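Local coordinates for protein 4-hydroxy-tetrahydrodipicolinate synthase (Methylacidiphilum fumariolicum SolV, PDB 6T3T) that probably catalyses the condensation of pyruvate with aspartate semialdehyde to 4-hydroxy-tetrahydrodipicolinate, a step of lysine biosynthesis, through a Schiff base, at residues Q4-A9 and N34-I39; R170-V175 and L196-V201. All coordinates share one frame; numbering follows the deposited sequence.

Interaction 1. Residues Q4-A9 and N34-I39; sequences QGTYTA and NRIDGI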
loop_
_atom_site.group_PDB
_atom_site.type_symbol
_atom_site.label_atom_id
_atom_site.label_comp_id
_atom_site.label_asym_id
_atom_site.label_seq_id
_atom_site.Cartn_x
_atom_site.Cartn_y
_atom_site.Cartn_z
ATOM N N GLN A 4 6.745 -10.943 -30.273
ATOM C CA GLN A 4 6.528 -9.511 -30.429
ATOM C C GLN A 4 5.134 -9.274 -30.975
ATOM O O GLN A 4 4.495 -10.179 -31.511
ATOM C CB GLN A 4 7.539 -8.860 -31.382
ATOM C CG GLN A 4 8.912 -8.711 -30.817
ATOM C CD GLN A 4 9.823 -7.896 -31.714
ATOM O OE1 GLN A 4 9.474 -7.591 -32.868
ATOM N NE2 GLN A 4 10.999 -7.534 -31.190
ATOM N N GLY A 5 4.640 -8.061 -30.766
ATOM C CA GLY A 5 3.355 -7.708 -31.320
ATOM C C GLY A 5 2.212 -7.848 -30.335
ATOM O O GLY A 5 2.397 -7.704 -29.127
ATOM N N THR A 6 1.024 -8.143 -30.852
ATOM C CA THR A 6 -0.212 -8.111 -30.076
ATOM C C THR A 6 -0.839 -9.495 -30.031
ATOM O O THR A 6 -1.157 -10.074 -31.081
ATOM C CB THR A 6 -1.201 -7.108 -30.660
ATOM O OG1 THR A 6 -0.560 -5.839 -30.764
ATOM C CG2 THR A 6 -2.446 -7.012 -29.743
ATOM N N TYR A 7 -1.050 -9.986 -28.813
ATOM C CA TYR A 7 -1.684 -11.259 -28.515
ATOM C C TYR A 7 -2.960 -10.997 -27.727
ATOM O O TYR A 7 -2.951 -10.242 -26.755
ATOM C CB TYR A 7 -0.722 -12.132 -27.689
ATOM C CG TYR A 7 0.462 -12.650 -28.489
ATOM C CD1 TYR A 7 1.497 -11.809 -28.895
ATOM C CD2 TYR A 7 0.529 -13.985 -28.855
ATOM C CE1 TYR A 7 2.557 -12.296 -29.677
ATOM C CE2 TYR A 7 1.585 -14.473 -29.613
ATOM C CZ TYR A 7 2.587 -13.632 -30.013
ATOM O OH TYR A 7 3.625 -14.155 -30.748
ATOM N N THR A 8 -4.058 -11.615 -28.121
ATOM C CA THR A 8 -5.341 -11.324 -27.501
ATOM C C THR A 8 -5.651 -12.390 -26.454
ATOM O O THR A 8 -5.732 -13.571 -26.788
ATOM C CB THR A 8 -6.424 -11.261 -28.584
ATOM O OG1 THR A 8 -6.067 -10.245 -29.532
ATOM C CG2 THR A 8 -7.845 -10.985 -27.999
ATOM N N ALA A 9 -5.786 -11.984 -25.188
ATOM C CA ALA A 9 -6.335 -12.862 -24.154
ATOM C C ALA A 9 -7.843 -12.912 -24.379
ATOM O O ALA A 9 -8.562 -11.965 -24.059
ATOM C CB ALA A 9 -5.986 -12.358 -22.752
ATOM N N ASN A 34 -7.499 -9.119 -38.440
ATOM C CA ASN A 34 -7.182 -7.778 -38.006
ATOM C C ASN A 34 -5.803 -7.692 -37.394
ATOM O O ASN A 34 -5.581 -6.966 -36.422
ATOM C CB ASN A 34 -8.276 -7.284 -37.067
ATOM C CG ASN A 34 -9.482 -6.807 -37.838
ATOM O OD1 ASN A 34 -9.397 -5.824 -38.572
ATOM N ND2 ASN A 34 -10.577 -7.524 -37.739
ATOM N N ARG A 35 -4.852 -8.422 -37.975
ATOM C CA ARG A 35 -3.420 -8.223 -37.746
ATOM C C ARG A 35 -2.999 -8.562 -36.314
ATOM O O ARG A 35 -2.105 -7.930 -35.750
ATOM C CB ARG A 35 -3.009 -6.800 -38.146
ATOM C CG ARG A 35 -3.479 -6.478 -39.585
ATOM C CD ARG A 35 -2.697 -5.343 -40.220
ATOM N NE ARG A 35 -1.258 -5.580 -40.188
ATOM C CZ ARG A 35 -0.344 -4.693 -40.580
ATOM N NH1 ARG A 35 -0.717 -3.500 -41.049
ATOM N NH2 ARG A 35 0.944 -5.000 -40.500
ATOM N N ILE A 36 -3.645 -9.545 -35.714
ATOM C CA ILE A 36 -3.280 -10.024 -34.396
ATOM C C ILE A 36 -2.226 -11.122 -34.543
ATOM O O ILE A 36 -2.337 -12.012 -35.405
ATOM C CB ILE A 36 -4.538 -10.498 -33.659
ATOM C CG1 ILE A 36 -5.478 -9.294 -33.564
ATOM C CG2 ILE A 36 -4.210 -11.117 -32.315
ATOM C CD1 ILE A 36 -5.053 -8.297 -32.476
ATOM N N ASP A 37 -1.180 -11.045 -33.724
ATOM C CA ASP A 37 -0.082 -11.987 -33.878
ATOM C C ASP A 37 -0.360 -13.331 -33.233
ATOM O O ASP A 37 0.246 -14.329 -33.646
ATOM C CB ASP A 37 1.201 -11.391 -33.316
ATOM C CG ASP A 37 1.617 -10.163 -34.089
ATOM O OD1 ASP A 37 1.986 -10.332 -35.267
ATOM O OD2 ASP A 37 1.466 -9.035 -33.568
ATOM N N GLY A 38 -1.242 -13.383 -32.244
ATOM C CA GLY A 38 -1.491 -14.650 -31.585
ATOM C C GLY A 38 -2.599 -14.519 -30.572
ATOM O O GLY A 38 -3.120 -13.428 -30.316
ATOM N N ILE A 39 -2.942 -15.660 -29.979
ATOM C CA ILE A 39 -4.085 -15.800 -29.086
ATOM C C ILE A 39 -3.613 -16.424 -27.775
ATOM O O ILE A 39 -2.802 -17.356 -27.777
ATOM C CB ILE A 39 -5.186 -16.677 -29.740
ATOM C CG1 ILE A 39 -5.597 -16.115 -31.110
ATOM C CG2 ILE A 39 -6.406 -16.835 -28.816
ATOM C CD1 ILE A 39 -6.395 -14.814 -31.048
#
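The first two strands of the (beta/alpha)8 barrel pair in parallel here, Tyr7 against Gly38 and Thr8 against Ile39, with helix 21-32 in the connection between them. Thr8 N donates to Gly38 O at 3.0 Å, and Thr6 O accepts Asp37 N at 2.8 Å. Just before the second strand, the carboxylate of Asp37 continues the ladder where backbone pairing stops: its OD2 takes the Thr6 N-H with the anti lone pair (2.9 Å, 162° at the hydrogen). The same oxygen lies 3.2 Å from Gly5 CA, where any CB would collide with it. On the barrel interior, with CG anti to the carbonyl carbon (chi1 -71°), the Tyr7 ring is carried over the Gly38 backbone, CD2 3.5 Å from Gly38 CA. A beta carbon on Gly38 would run into this ring. An alanine in place of Tyr7 would remove that lid and is likely to open a gap above Gly38, near Val204, a predicted pyruvate-binding residue. On the outer face, Ile36 CD1 meets Thr6 CG2. The hydroxyl of Thr8, hydrogen-bonded to Gln31 and Ser208, also rests against this isoleucine, with OG1 3.5 Å from Ile36 CG2.

Interaction 2. Residues R170-V175 and L196-V201; sequences RVSQLV and LSVGAV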
loop_
_atom_site.group_PDB
_atom_site.type_symbol
_atom_site.label_atom_id
_atom_site.label_comp_id
_atom_site.label_asym_id
_atom_site.label_seq_id
_atom_site.Cartn_x
_atom_site.Cartn_y
_atom_site.Cartn_z
ATOM N N ARG A 170 9.491 -1.685 -13.386
ATOM C CA ARG A 170 9.806 -3.099 -13.505
ATOM C C ARG A 170 10.343 -3.435 -14.890
ATOM O O ARG A 170 11.262 -4.255 -15.028
ATOM C CB ARG A 170 8.551 -3.914 -13.199
ATOM C CG ARG A 170 8.750 -5.398 -13.294
ATOM C CD ARG A 170 9.864 -5.786 -12.379
ATOM N NE ARG A 170 9.618 -5.472 -10.976
ATOM C CZ ARG A 170 9.161 -6.366 -10.102
ATOM N NH1 ARG A 170 8.898 -7.611 -10.524
ATOM N NH2 ARG A 170 8.979 -6.024 -8.821
ATOM N N VAL A 171 9.802 -2.803 -15.936
ATOM C CA VAL A 171 10.289 -3.082 -17.284
ATOM C C VAL A 171 11.746 -2.639 -17.426
ATOM O O VAL A 171 12.596 -3.388 -17.927
ATOM C CB VAL A 171 9.370 -2.436 -18.337
ATOM C CG1 VAL A 171 9.924 -2.647 -19.722
ATOM C CG2 VAL A 171 7.958 -3.043 -18.258
ATOM N N SER A 172 12.069 -1.442 -16.941
ATOM C CA SER A 172 13.459 -0.985 -16.993
ATOM C C SER A 172 14.393 -1.932 -16.251
ATOM O O SER A 172 15.516 -2.180 -16.706
ATOM C CB SER A 172 13.594 0.428 -16.410
ATOM O OG SER A 172 12.968 1.381 -17.239
ATOM N N GLN A 173 13.963 -2.450 -15.089
ATOM C CA GLN A 173 14.794 -3.413 -14.359
ATOM C C GLN A 173 14.941 -4.718 -15.139
ATOM O O GLN A 173 16.034 -5.303 -15.195
ATOM C CB GLN A 173 14.208 -3.676 -12.963
ATOM C CG GLN A 173 14.493 -2.546 -11.936
ATOM C CD GLN A 173 13.511 -2.496 -10.752
ATOM O OE1 GLN A 173 12.420 -3.054 -10.809
ATOM N NE2 GLN A 173 13.898 -1.792 -9.687
ATOM N N LEU A 174 13.854 -5.194 -15.742
ATOM C CA LEU A 174 13.921 -6.433 -16.510
ATOM C C LEU A 174 14.862 -6.292 -17.705
ATOM O O LEU A 174 15.663 -7.200 -17.984
ATOM C CB LEU A 174 12.513 -6.848 -16.939
ATOM C CG LEU A 174 11.656 -7.355 -15.784
ATOM C CD1 LEU A 174 10.183 -7.482 -16.174
ATOM C CD2 LEU A 174 12.219 -8.690 -15.296
ATOM N N VAL A 175 14.788 -5.162 -18.432
ATOM C CA VAL A 175 15.702 -4.968 -19.560
ATOM C C VAL A 175 17.152 -4.853 -19.067
ATOM O O VAL A 175 18.065 -5.421 -19.679
ATOM C CB VAL A 175 15.260 -3.781 -20.441
ATOM C CG1 VAL A 175 13.899 -4.055 -21.049
ATOM C CG2 VAL A 175 15.159 -2.544 -19.658
ATOM N N LEU A 196 6.419 -0.039 -23.857
ATOM C CA LEU A 196 7.182 -0.016 -25.110
ATOM C C LEU A 196 8.349 0.981 -25.076
ATOM O O LEU A 196 9.442 0.697 -25.579
ATOM C CB LEU A 196 6.235 0.367 -26.256
ATOM C CG LEU A 196 5.490 -0.703 -27.058
ATOM C CD1 LEU A 196 5.016 -1.852 -26.178
ATOM C CD2 LEU A 196 4.324 -0.052 -27.762
ATOM N N SER A 197 8.120 2.175 -24.517
ATOM C CA SER A 197 9.141 3.221 -24.554
ATOM C C SER A 197 10.406 2.824 -23.791
ATOM O O SER A 197 11.492 3.348 -24.068
ATOM C CB SER A 197 8.583 4.517 -23.968
ATOM O OG SER A 197 8.569 4.432 -22.551
ATOM N N VAL A 198 10.297 1.933 -22.813
ATOM C CA VAL A 198 11.488 1.505 -22.091
ATOM C C VAL A 198 11.873 0.060 -22.404
ATOM O O VAL A 198 12.696 -0.512 -21.701
ATOM C CB VAL A 198 11.319 1.720 -20.580
ATOM C CG1 VAL A 198 11.179 3.194 -20.300
ATOM C CG2 VAL A 198 10.086 0.997 -20.069
ATOM N N GLY A 199 11.292 -0.554 -23.442
ATOM C CA GLY A 199 11.850 -1.804 -23.954
ATOM C C GLY A 199 10.957 -3.025 -24.128
ATOM O O GLY A 199 11.397 -4.040 -24.688
ATOM N N ALA A 200 9.690 -2.926 -23.727
ATOM C CA ALA A 200 8.736 -3.971 -24.052
ATOM C C ALA A 200 8.541 -4.030 -25.563
ATOM O O ALA A 200 8.782 -3.052 -26.281
ATOM C CB ALA A 200 7.412 -3.718 -23.330
ATOM N N VAL A 201 8.072 -5.186 -26.043
ATOM C CA VAL A 201 7.980 -5.442 -27.473
ATOM C C VAL A 201 6.585 -5.909 -27.867
ATOM O O VAL A 201 6.388 -6.408 -28.974
ATOM C CB VAL A 201 9.063 -6.449 -27.933
ATOM C CG1 VAL A 201 10.490 -5.816 -27.802
ATOM C CG2 VAL A 201 8.968 -7.793 -27.159
#
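The backbones come nearest at Ser172 and Val198, whose CA atoms are 6.0 Å apart, where helix 168-177 runs past the end of helix 192-197 and the chain turns toward the last barrel strand. That end is a Schellman motif: Gly199, at positive phi (128°), is the C-prime residue, with its N bonded to Leu196 O (3.1 Å) and Ala200 N to Phe195 O. No hydrogen bond joins the two segments. Contact is made by one side of the helix, Val171, Ser172 and Val175. Val171 CG1, placed opposite the backbone N by a chi1 of 176°, reaches Val198 CG2 at 3.7 Å and approaches Ala200 N at 4.0 Å. One turn on, both methyls of Val175 rest against Val198 O from the same side, and CG1 passes 4.2 Å from Gly199 CA; a CB on Gly199 would clash with that methyl. Ser172 OG lies 3.7 Å from Val198 CB, while its hydroxyl is hydrogen-bonded to His234 of the second subunit, which also packs on Val198. The contact thus forms part of a subunit interface. Within the chain, Leu174 of the same helix packs on helix 145-154 and strand 183-186, and beyond Ala200 the backbone of Val201 bonds to Ile184.

Both interactions belong to one barrel and meet where it closes: Gly5 N lies 3.0 Å from Val201 O, a probable hydrogen bond between the start of the first strand and the residue leading into the eighth. The centres of interactions 1 and 2 are about 19 Å apart. The centre of interaction 1 lies in the barrel wall, about 9 Å from the centre of the chain, whereas the centre of interaction 2 is in the outer layer, about 17 Å from it. The difference shows in their relation to the predicted active site. The Tyr7 side chain is about 4 Å from that of Val204, whereas the side chain of Ala200 remains about 10 Å from that of Lys162, the predicted Schiff-base lysine.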